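Local coordinates for UDP-L-Rhamnose Synthase (Acanthamoeba polyphaga mimivirus, PDB 7JID), which makes UDP-L-rhamnose, probably by epimerising and reducing a UDP-bound 4-keto-6-deoxy sugar with NADPH as the hydride donor, at residues M18-L23 against I199-I203; P52-F58 against I102-L107; H151-D156 against T210-F214. One frame throughout, in Å; residues are numbered along the deposited sequence. Where two conformers were deposited one is given.

Interaction 1: M18-L23 against I199-I203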
loop_
_atom_site.group_PDB
_atom_site.type_symbol
_atom_site.label_atom_id
_atom_site.label_comp_id
_atom_site.label_asym_id
_atom_site.label_seq_id
_atom_site.Cartn_x
_atom_site.Cartn_y
_atom_site.Cartn_z
ATOM N N MET A 18 15.115 -11.905 -19.136
ATOM C CA MET A 18 15.481 -11.289 -20.438
ATOM C C MET A 18 16.538 -10.220 -20.224
ATOM O O MET A 18 17.516 -10.176 -20.990
ATOM C CB MET A 18 14.274 -10.636 -21.109
ATOM C CG MET A 18 13.666 -11.522 -22.142
ATOM S SD MET A 18 12.494 -10.547 -23.075
ATOM C CE MET A 18 11.264 -10.296 -21.796
ATOM N N VAL A 19 16.327 -9.378 -19.224
ATOM C CA VAL A 19 17.283 -8.294 -18.911
ATOM C C VAL A 19 18.609 -8.933 -18.488
ATOM O O VAL A 19 19.649 -8.458 -18.928
ATOM C CB VAL A 19 16.736 -7.357 -17.832
ATOM C CG1 VAL A 19 17.754 -6.328 -17.383
ATOM C CG2 VAL A 19 15.481 -6.652 -18.308
ATOM N N SER A 20 18.551 -9.892 -17.566
ATOM C CA SER A 20 19.740 -10.631 -17.063
ATOM C C SER A 20 20.591 -11.084 -18.257
ATOM O O SER A 20 21.823 -10.770 -18.271
ATOM C CB SER A 20 19.313 -11.796 -16.202
ATOM O OG SER A 20 20.438 -12.456 -15.647
ATOM N N LYS A 21 19.959 -11.768 -19.215
ATOM C CA LYS A 21 20.628 -12.328 -20.426
ATOM C C LYS A 21 21.346 -11.229 -21.202
ATOM O O LYS A 21 22.502 -11.461 -21.622
ATOM C CB LYS A 21 19.634 -13.022 -21.354
ATOM C CG LYS A 21 19.706 -14.535 -21.307
ATOM C CD LYS A 21 18.359 -15.207 -21.173
ATOM C CE LYS A 21 18.454 -16.601 -20.586
ATOM N NZ LYS A 21 17.244 -16.936 -19.804
ATOM N N ILE A 22 20.688 -10.085 -21.407
ATOM C CA ILE A 22 21.269 -8.942 -22.155
ATOM C C ILE A 22 22.428 -8.337 -21.360
ATOM O O ILE A 22 23.414 -7.976 -21.983
ATOM C CB ILE A 22 20.195 -7.901 -22.508
ATOM C CG1 ILE A 22 19.219 -8.504 -23.519
ATOM C CG2 ILE A 22 20.836 -6.608 -23.006
ATOM C CD1 ILE A 22 17.880 -7.823 -23.585
ATOM N N LEU A 23 22.317 -8.189 -20.033
ATOM C CA LEU A 23 23.406 -7.609 -19.207
ATOM C C LEU A 23 24.656 -8.491 -19.356
ATOM O O LEU A 23 25.781 -7.928 -19.430
ATOM C CB LEU A 23 22.936 -7.510 -17.751
ATOM C CG LEU A 23 22.090 -6.271 -17.406
ATOM C CD1 LEU A 23 21.542 -6.394 -15.990
ATOM C CD2 LEU A 23 22.849 -4.970 -17.532
ATOM N N ILE A 199 14.298 -2.768 -23.845
ATOM C CA ILE A 199 15.171 -3.294 -22.755
ATOM C C ILE A 199 16.549 -2.636 -22.890
ATOM O O ILE A 199 17.059 -2.129 -21.894
ATOM C CB ILE A 199 15.182 -4.828 -22.699
ATOM C CG1 ILE A 199 13.943 -5.332 -21.968
ATOM C CG2 ILE A 199 16.456 -5.318 -21.999
ATOM C CD1 ILE A 199 13.766 -6.815 -22.000
ATOM N N PRO A 200 17.149 -2.563 -24.100
ATOM C CA PRO A 200 18.438 -1.887 -24.219
ATOM C C PRO A 200 18.438 -0.446 -23.725
ATOM O O PRO A 200 19.424 0.002 -23.180
ATOM C CB PRO A 200 18.695 -1.938 -25.729
ATOM C CG PRO A 200 17.999 -3.211 -26.161
ATOM C CD PRO A 200 16.720 -3.193 -25.346
ATOM N N VAL A 201 17.345 0.281 -23.962
ATOM C CA VAL A 201 17.200 1.667 -23.489
ATOM C C VAL A 201 17.186 1.643 -21.956
ATOM O O VAL A 201 17.850 2.501 -21.345
ATOM C CB VAL A 201 15.932 2.268 -24.097
ATOM C CG1 VAL A 201 15.573 3.573 -23.477
ATOM C CG2 VAL A 201 16.028 2.419 -25.615
ATOM N N MET A 202 16.432 0.715 -21.363
ATOM C CA MET A 202 16.287 0.662 -19.891
ATOM C C MET A 202 17.686 0.423 -19.298
ATOM O O MET A 202 18.045 1.108 -18.338
ATOM C CB MET A 202 15.328 -0.445 -19.455
ATOM C CG MET A 202 15.471 -0.752 -17.992
ATOM S SD MET A 202 14.247 -1.884 -17.425
ATOM C CE MET A 202 14.781 -3.343 -18.269
ATOM N N ILE A 203 18.423 -0.523 -19.873
ATOM C CA ILE A 203 19.801 -0.858 -19.404
ATOM C C ILE A 203 20.673 0.395 -19.540
ATOM O O ILE A 203 21.495 0.661 -18.635
ATOM C CB ILE A 203 20.381 -2.065 -20.159
ATOM C CG1 ILE A 203 19.676 -3.342 -19.723
ATOM C CG2 ILE A 203 21.890 -2.159 -19.925
ATOM C CD1 ILE A 203 20.019 -4.568 -20.477
#

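Interaction 2: P52-F58 against I102-L107. With NAP (NADP nicotinamide-adenine-dinucleotide phosphate), chain D.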
loop_
_atom_site.group_PDB
_atom_site.type_symbol
_atom_site.label_atom_id
_atom_site.label_comp_id
_atom_site.label_asym_id
_atom_site.label_seq_id
_atom_site.Cartn_x
_atom_site.Cartn_y
_atom_site.Cartn_z
ATOM N N PRO A 52 26.528 -4.213 -4.811
ATOM C CA PRO A 52 26.330 -4.074 -6.249
ATOM C C PRO A 52 26.494 -2.605 -6.638
ATOM O O PRO A 52 26.290 -1.743 -5.814
ATOM C CB PRO A 52 24.865 -4.486 -6.455
ATOM C CG PRO A 52 24.224 -4.117 -5.127
ATOM C CD PRO A 52 25.275 -4.435 -4.070
ATOM N N ASP A 53 26.814 -2.362 -7.918
ATOM C CA ASP A 53 26.871 -1.013 -8.521
ATOM C C ASP A 53 25.468 -0.564 -8.942
ATOM O O ASP A 53 25.206 0.631 -8.938
ATOM C CB ASP A 53 27.809 -1.008 -9.732
ATOM C CG ASP A 53 29.231 -1.410 -9.353
ATOM O OD1 ASP A 53 29.819 -0.648 -8.600
ATOM O OD2 ASP A 53 29.659 -2.508 -9.739
ATOM N N ARG A 54 24.619 -1.537 -9.234
ATOM C CA ARG A 54 23.240 -1.264 -9.702
ATOM C C ARG A 54 22.341 -2.323 -9.093
ATOM O O ARG A 54 22.733 -3.517 -9.076
ATOM C CB ARG A 54 23.147 -1.330 -11.228
ATOM C CG ARG A 54 23.962 -0.314 -12.017
ATOM C CD ARG A 54 23.636 1.139 -11.699
ATOM N NE ARG A 54 24.414 1.983 -12.604
ATOM C CZ ARG A 54 25.661 2.413 -12.341
ATOM N NH1 ARG A 54 26.238 2.082 -11.196
ATOM N NH2 ARG A 54 26.328 3.116 -13.245
ATOM N N VAL A 55 21.126 -1.930 -8.732
ATOM C CA VAL A 55 20.047 -2.883 -8.371
ATOM C C VAL A 55 18.888 -2.678 -9.355
ATOM O O VAL A 55 18.590 -1.534 -9.702
ATOM C CB VAL A 55 19.623 -2.680 -6.908
ATOM C CG1 VAL A 55 18.476 -3.595 -6.520
ATOM C CG2 VAL A 55 20.816 -2.900 -5.972
ATOM N N MET A 56 18.279 -3.768 -9.755
ATOM C CA MET A 56 17.047 -3.675 -10.590
ATOM C C MET A 56 15.960 -4.550 -9.994
ATOM O O MET A 56 16.246 -5.625 -9.477
ATOM C CB MET A 56 17.291 -4.067 -12.047
ATOM C CG MET A 56 18.550 -3.442 -12.666
ATOM S SD MET A 56 18.706 -3.726 -14.458
ATOM C CE MET A 56 17.690 -2.361 -15.021
ATOM N N SER A 57 14.731 -4.073 -10.130
ATOM C CA SER A 57 13.507 -4.729 -9.637
ATOM C C SER A 57 12.616 -5.102 -10.833
ATOM O O SER A 57 12.042 -4.192 -11.474
ATOM C CB SER A 57 12.754 -3.872 -8.667
ATOM O OG SER A 57 11.572 -4.555 -8.238
ATOM N N PHE A 58 12.454 -6.395 -11.049
ATOM C CA PHE A 58 11.498 -6.980 -12.024
ATOM C C PHE A 58 10.500 -7.856 -11.303
ATOM O O PHE A 58 10.244 -8.965 -11.777
ATOM C CB PHE A 58 12.249 -7.696 -13.139
ATOM C CG PHE A 58 13.255 -6.807 -13.808
ATOM C CD1 PHE A 58 12.846 -5.678 -14.491
ATOM C CD2 PHE A 58 14.618 -7.028 -13.654
ATOM C CE1 PHE A 58 13.755 -4.803 -15.066
ATOM C CE2 PHE A 58 15.525 -6.171 -14.261
ATOM C CZ PHE A 58 15.103 -5.047 -14.923
ATOM N N ILE A 102 22.907 3.366 -3.831
ATOM C CA ILE A 102 23.029 2.457 -4.998
ATOM C C ILE A 102 21.814 2.707 -5.905
ATOM O O ILE A 102 20.683 2.679 -5.412
ATOM C CB ILE A 102 23.141 0.968 -4.640
ATOM C CG1 ILE A 102 24.333 0.674 -3.713
ATOM C CG2 ILE A 102 23.251 0.182 -5.923
ATOM C CD1 ILE A 102 24.305 -0.696 -3.138
ATOM N N HIS A 103 22.072 3.019 -7.162
ATOM C CA HIS A 103 20.982 3.316 -8.125
ATOM C C HIS A 103 20.047 2.104 -8.223
ATOM O O HIS A 103 20.528 0.980 -8.402
ATOM C CB HIS A 103 21.589 3.681 -9.472
ATOM C CG HIS A 103 20.572 3.962 -10.516
ATOM N ND1 HIS A 103 19.927 2.957 -11.203
ATOM C CD2 HIS A 103 20.078 5.131 -10.947
ATOM C CE1 HIS A 103 19.042 3.514 -12.016
ATOM N NE2 HIS A 103 19.122 4.848 -11.897
ATOM N N LEU A 104 18.735 2.353 -8.170
ATOM C CA LEU A 104 17.685 1.318 -8.317
ATOM C C LEU A 104 16.876 1.636 -9.569
ATOM O O LEU A 104 16.413 2.764 -9.687
ATOM C CB LEU A 104 16.782 1.318 -7.097
ATOM C CG LEU A 104 15.544 0.409 -7.160
ATOM C CD1 LEU A 104 15.956 -1.044 -7.277
ATOM C CD2 LEU A 104 14.719 0.628 -5.920
ATOM N N THR A 105 16.703 0.629 -10.410
ATOM C CA THR A 105 15.684 0.631 -11.483
ATOM C C THR A 105 14.498 -0.192 -10.982
ATOM O O THR A 105 14.661 -1.378 -10.768
ATOM C CB THR A 105 16.227 0.103 -12.815
ATOM O OG1 THR A 105 17.417 0.832 -13.162
ATOM C CG2 THR A 105 15.192 0.248 -13.905
ATOM N N TYR A 106 13.347 0.456 -10.903
ATOM C CA TYR A 106 12.052 -0.178 -10.601
ATOM C C TYR A 106 11.238 -0.262 -11.897
ATOM O O TYR A 106 10.864 0.749 -12.441
ATOM C CB TYR A 106 11.321 0.579 -9.491
ATOM C CG TYR A 106 9.860 0.231 -9.405
ATOM C CD1 TYR A 106 9.456 -1.042 -9.007
ATOM C CD2 TYR A 106 8.914 1.182 -9.683
ATOM C CE1 TYR A 106 8.114 -1.365 -8.958
ATOM C CE2 TYR A 106 7.559 0.875 -9.641
ATOM C CZ TYR A 106 7.175 -0.389 -9.230
ATOM O OH TYR A 106 5.858 -0.772 -9.201
ATOM N N LEU A 107 10.950 -1.475 -12.351
ATOM C CA LEU A 107 10.052 -1.657 -13.529
ATOM C C LEU A 107 8.613 -1.643 -13.039
ATOM O O LEU A 107 8.204 -2.603 -12.351
ATOM C CB LEU A 107 10.373 -2.941 -14.275
ATOM C CG LEU A 107 9.765 -2.997 -15.687
ATOM C CD1 LEU A 107 10.138 -1.794 -16.530
ATOM C CD2 LEU A 107 10.212 -4.268 -16.398
HETATM P PA NAP D . 6.864 -12.683 -13.784
HETATM O O1A NAP D . 7.365 -13.601 -14.874
HETATM O O2A NAP D . 5.765 -13.161 -12.886
HETATM O O5B NAP D . 8.179 -12.337 -12.974
HETATM C C5B NAP D . 8.096 -11.763 -11.668
HETATM C C4B NAP D . 9.213 -12.194 -10.731
HETATM O O4B NAP D . 9.174 -11.466 -9.511
HETATM C C3B NAP D . 9.050 -13.675 -10.417
HETATM O O3B NAP D . 10.366 -14.218 -10.672
HETATM C C2B NAP D . 8.699 -13.660 -8.935
HETATM O O2B NAP D . 9.359 -14.716 -8.305
HETATM C C1B NAP D . 9.305 -12.356 -8.420
HETATM N N9A NAP D . 8.774 -11.778 -7.200
HETATM C C8A NAP D . 7.523 -11.411 -6.964
HETATM N N7A NAP D . 7.411 -10.874 -5.747
HETATM C C5A NAP D . 8.628 -10.913 -5.187
HETATM C C6A NAP D . 9.141 -10.537 -3.928
HETATM N N6A NAP D . 8.330 -10.013 -3.038
HETATM N N1A NAP D . 10.483 -10.767 -3.712
HETATM C C2A NAP D . 11.249 -11.292 -4.678
HETATM N N3A NAP D . 10.848 -11.692 -5.896
HETATM C C4A NAP D . 9.529 -11.487 -6.162
HETATM O O3 NAP D . 6.362 -11.235 -14.277
HETATM P PN NAP D . 7.066 -10.274 -15.382
HETATM O O1N NAP D . 5.923 -10.117 -16.371
HETATM O O2N NAP D . 8.463 -10.585 -15.723
HETATM O O5D NAP D . 7.015 -8.900 -14.597
HETATM C C5D NAP D . 7.999 -8.249 -13.805
HETATM C C4D NAP D . 7.270 -7.198 -12.916
HETATM O O4D NAP D . 7.791 -5.946 -13.228
HETATM C C3D NAP D . 5.805 -7.163 -13.298
HETATM O O3D NAP D . 4.988 -6.374 -12.353
HETATM C C2D NAP D . 6.096 -6.589 -14.704
HETATM O O2D NAP D . 5.023 -6.009 -15.459
HETATM C C1D NAP D . 7.139 -5.536 -14.435
HETATM P P2B NAP D . 8.556 -15.830 -7.511
HETATM O O1X NAP D . 7.965 -16.771 -8.469
HETATM O O2X NAP D . 9.780 -16.458 -6.816
HETATM O O3X NAP D . 7.518 -15.266 -6.534
HETATM O O HOH W 1 24.855 3.145 -7.967
HETATM O O HOH W 2 19.714 0.181 -11.763
HETATM O O HOH W 3 9.379 -4.366 -10.061
#

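Interaction 3: H151-D156 against T210-F214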
loop_
_atom_site.group_PDB
_atom_site.type_symbol
_atom_site.label_atom_id
_atom_site.label_comp_id
_atom_site.label_asym_id
_atom_site.label_seq_id
_atom_site.Cartn_x
_atom_site.Cartn_y
_atom_site.Cartn_z
ATOM N N HIS A 151 7.802 8.606 -6.470
ATOM C CA HIS A 151 8.107 10.031 -6.740
ATOM C C HIS A 151 8.817 10.622 -5.517
ATOM O O HIS A 151 9.488 11.650 -5.680
ATOM C CB HIS A 151 6.836 10.785 -7.125
ATOM C CG HIS A 151 6.405 10.548 -8.539
ATOM N ND1 HIS A 151 5.792 9.351 -8.970
ATOM C CD2 HIS A 151 6.432 11.363 -9.627
ATOM C CE1 HIS A 151 5.523 9.445 -10.265
ATOM N NE2 HIS A 151 5.823 10.709 -10.658
ATOM N N PHE A 152 8.673 10.034 -4.327
ATOM C CA PHE A 152 9.446 10.449 -3.126
ATOM C C PHE A 152 10.918 10.027 -3.222
ATOM O O PHE A 152 11.711 10.463 -2.343
ATOM C CB PHE A 152 8.825 9.878 -1.851
ATOM C CG PHE A 152 7.534 10.544 -1.505
ATOM C CD1 PHE A 152 7.520 11.813 -0.968
ATOM C CD2 PHE A 152 6.332 9.892 -1.676
ATOM C CE1 PHE A 152 6.319 12.427 -0.650
ATOM C CE2 PHE A 152 5.131 10.500 -1.339
ATOM C CZ PHE A 152 5.126 11.790 -0.864
ATOM N N PHE A 153 11.305 9.253 -4.246
ATOM C CA PHE A 153 12.676 8.772 -4.480
ATOM C C PHE A 153 13.183 9.254 -5.854
ATOM O O PHE A 153 13.947 8.570 -6.479
ATOM C CB PHE A 153 12.726 7.246 -4.399
ATOM C CG PHE A 153 12.344 6.676 -3.063
ATOM C CD1 PHE A 153 13.312 6.367 -2.126
ATOM C CD2 PHE A 153 11.017 6.430 -2.757
ATOM C CE1 PHE A 153 12.953 5.850 -0.891
ATOM C CE2 PHE A 153 10.659 5.893 -1.526
ATOM C CZ PHE A 153 11.634 5.590 -0.605
ATOM N N ASP A 154 12.792 10.453 -6.254
ATOM C CA ASP A 154 13.017 10.942 -7.634
ATOM C C ASP A 154 14.513 11.046 -7.963
ATOM O O ASP A 154 14.851 10.972 -9.145
ATOM C CB ASP A 154 12.305 12.275 -7.827
ATOM C CG ASP A 154 12.167 12.650 -9.291
ATOM O OD1 ASP A 154 11.463 11.941 -10.002
ATOM O OD2 ASP A 154 12.733 13.685 -9.690
ATOM N N ASN A 155 15.397 11.238 -6.979
ATOM C CA ASN A 155 16.852 11.391 -7.256
ATOM C C ASN A 155 17.607 10.080 -7.066
ATOM O O ASN A 155 18.807 10.058 -7.341
ATOM C CB ASN A 155 17.485 12.491 -6.407
ATOM C CG ASN A 155 16.786 13.823 -6.555
ATOM O OD1 ASN A 155 16.439 14.242 -7.662
ATOM N ND2 ASN A 155 16.564 14.489 -5.438
ATOM N N ASP A 156 16.931 9.000 -6.673
ATOM C CA ASP A 156 17.564 7.739 -6.247
ATOM C C ASP A 156 17.019 6.558 -7.023
ATOM O O ASP A 156 17.714 5.525 -7.100
ATOM C CB ASP A 156 17.281 7.520 -4.760
ATOM C CG ASP A 156 18.096 8.496 -3.941
ATOM O OD1 ASP A 156 19.337 8.320 -3.965
ATOM O OD2 ASP A 156 17.485 9.477 -3.414
ATOM N N THR A 210 20.447 7.384 -14.630
ATOM C CA THR A 210 19.279 8.263 -14.852
ATOM C C THR A 210 18.254 7.903 -13.763
ATOM O O THR A 210 17.982 6.695 -13.628
ATOM C CB THR A 210 18.703 8.097 -16.261
ATOM O OG1 THR A 210 19.742 8.278 -17.222
ATOM C CG2 THR A 210 17.533 9.018 -16.508
ATOM N N THR A 211 17.590 8.883 -13.170
ATOM C CA THR A 211 16.590 8.631 -12.101
ATOM C C THR A 211 15.303 9.353 -12.461
ATOM O O THR A 211 15.298 10.114 -13.432
ATOM C CB THR A 211 17.065 8.987 -10.682
ATOM O OG1 THR A 211 17.321 10.390 -10.594
ATOM C CG2 THR A 211 18.252 8.140 -10.296
ATOM N N GLY A 212 14.247 9.085 -11.699
ATOM C CA GLY A 212 12.965 9.751 -11.903
ATOM C C GLY A 212 11.936 8.805 -12.507
ATOM O O GLY A 212 12.268 7.664 -12.805
ATOM N N THR A 213 10.779 9.336 -12.811
ATOM C CA THR A 213 9.699 8.569 -13.473
ATOM C C THR A 213 9.816 8.791 -14.986
ATOM O O THR A 213 9.985 9.931 -15.425
ATOM C CB THR A 213 8.332 8.954 -12.929
ATOM O OG1 THR A 213 8.306 8.534 -11.562
ATOM C CG2 THR A 213 7.190 8.294 -13.660
ATOM N N PHE A 214 9.651 7.731 -15.768
ATOM C CA PHE A 214 9.539 7.805 -17.249
ATOM C C PHE A 214 8.399 6.912 -17.688
ATOM O O PHE A 214 8.437 5.685 -17.442
ATOM C CB PHE A 214 10.813 7.379 -17.952
ATOM C CG PHE A 214 11.966 8.344 -17.806
ATOM C CD1 PHE A 214 12.342 9.150 -18.876
ATOM C CD2 PHE A 214 12.737 8.346 -16.657
ATOM C CE1 PHE A 214 13.443 9.996 -18.749
ATOM C CE2 PHE A 214 13.807 9.229 -16.519
ATOM C CZ PHE A 214 14.181 10.015 -17.592
HETATM O O HOH W 4 9.816 9.758 -9.659
HETATM O O HOH W 5 10.460 12.182 -12.458
#

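Interaction 1: M18-L23 against I199-I203
Ile199 presses its branch methyl CG2 onto the far end of Ile22, whose CD1 lies 3.3 Å from Ile199 CG2, tighter than ordinary van der Waals contact. Ile22 serves two partners because its branches diverge. CG1, anti to the carbonyl carbon (chi1 -67°), carries CD1 to Ile199, while CG2 turns to Ile203 and stands 3.4 Å from Ile203 CD1. A beta-branched residue suits this place, for its two branches let it meet Ile199 and Ile203, one turn apart on the partner helix, at once. Ile203 in turn packs against Leu23 as well. Its CG2 lies 3.8 Å from Leu23 CD2, the leucine bringing only the end of its side chain near.

Val19 closes the sheet-side edge of the interface. Its CG2 packs beside Ile199 CG2 and also receives the methyl of Met202, with 3.4 Å between Val19 CG2 and Met202 CE. Unbranched and flexible, Met202 runs extended as far as its sulfur and then bends at chi3 (69°), which turns CE toward the valine; the two side chains cross at about a right angle.

The contact is wholly apolar, as befits a buried seam. The short helical segments approach to 10.6 Å between axes and cross at -68°, and the gap is bridged by the ends of the isoleucine and methionine chains. Pro200, which has no N-H to give to the preceding turn, lies at the kink of its helix.

Helices 14-25 and 195-207 lie together against one face of the central parallel sheet: Val19 and Met202 both rest on Met56 of strand 54-57, and Leu23 continues over Trp6 and Ile8 of strand 5-9 and Val30 of strand 29-32.

Interaction 2: P52-F58 against I102-L107
Val55 and Thr105 hold the middle of two neighbouring parallel strands together. The Val55 N-H points almost straight at His103 O, 3.0 Å from N to O, while Val55 O accepts from Thr105 N; two residues further along, Ser57 N gives to Thr105 O over 2.8 Å and Leu107 N gives to Ser57 O. This is the tight part of the contact. On one face Val55 CG1 meets Leu104 CD1 at 3.7 Å, branched apolar chains suited to a buried sheet, where both residues lie. On the other, Met56 and Thr105 run alongside each other in the same direction, and the bend at chi3 (85°) brings Met56 CE to 3.6 Å from Thr105 CB.

Toward the start of the strands the pairing loosens. Asp53 O and His103 N are too far apart to bond directly, and water 1 bridges them, donating to the carbonyl and accepting from the amide. Ile102 fills in there with carbon: its chain crosses Pro52 at about a right angle, with Ile102 CD1 4.0 Å from Pro52 CG. Water 2 joins Val55 O, Thr105 OG1 and His103 ND1, lying in the plane of the imidazole at its edge. The other ring nitrogen, NE2, bonds to Thr210 O, so the ring is gripped at both nitrogens.

Toward the carboxyl ends Leu107 CD2 lies 3.5 Å from Phe58 CD1, at the edge of the ring. Both residues line the NADP pocket: Phe58 O lies 3.1 Å from cofactor C5D, and Leu107 CG touches C1D. Adjacent parallel strands joined through helix 79-99 form a beta-alpha-beta crossover, and a dinucleotide bound at their carboxyl ends is the hallmark of the Rossmann fold.

Interaction 3: H151-D156 against T210-F214
Thr211 ties the edge of the Rossmann sheet to the loop between helix 138-150 and strand 157-162, giving its hydroxyl to a backbone carbonyl of that loop. OG1 sits between the backbone N and the carbonyl carbon (chi1 63°), a crowded position that turns it to Asp154 O at 2.9 Å, in the carbonyl plane and on a lone pair. The same rotamer lays the methyl CG2 over the backbone of Asn155, 3.6 Å from its O; the hydroxyl thus bonds to one peptide while the methyl only packs against the next.

Gly212 suits its place because its backbone (phi 108°) leaves no room for a CB beside the preceding carbonyl. Asp154 OD1 lies 3.3 Å from Gly212 CA. With CG anti to the backbone N (chi1 -164°), Asp154 swings that carboxylate oxygen toward the strand. There OD1 accepts from two waters: water 5 passes the link on to Thr213 N, and water 4 to Thr213 OG1.

His151 is held by two carbonyls, ND1 bonding to Asp147 O and NE2 to Glu128 O, consistent with a ring protonated at both nitrogens. Its orientation presents a face to the strand. Thr213 OG1, also bonded to Asn159 ND2, stands over that face near the rim, 3.2 Å from His151 CE1.

How the interactions relate
From the N terminus, helix 14-25 supplies the first half of interaction 1, which closes only when residues 199-203 arrive on helix 195-207. Interaction 2 opens and closes inside that long loop, pairing strands 54-57 and 103-109. Interaction 3 opens at residues 151-156, after interaction 2 has closed, and ends at 210-214, beyond interaction 1, so interactions 1 and 3 cross. Interactions 1 and 2 meet through Phe58, against Met202 CE and Val19 CG2; 2 and 3 meet where the His103 ring also packs on the Thr211 methyl. Together they join two helices, the middle of the parallel sheet, its edge strand 212-215 and the loop leading from helix 138-150 into strand 157-162.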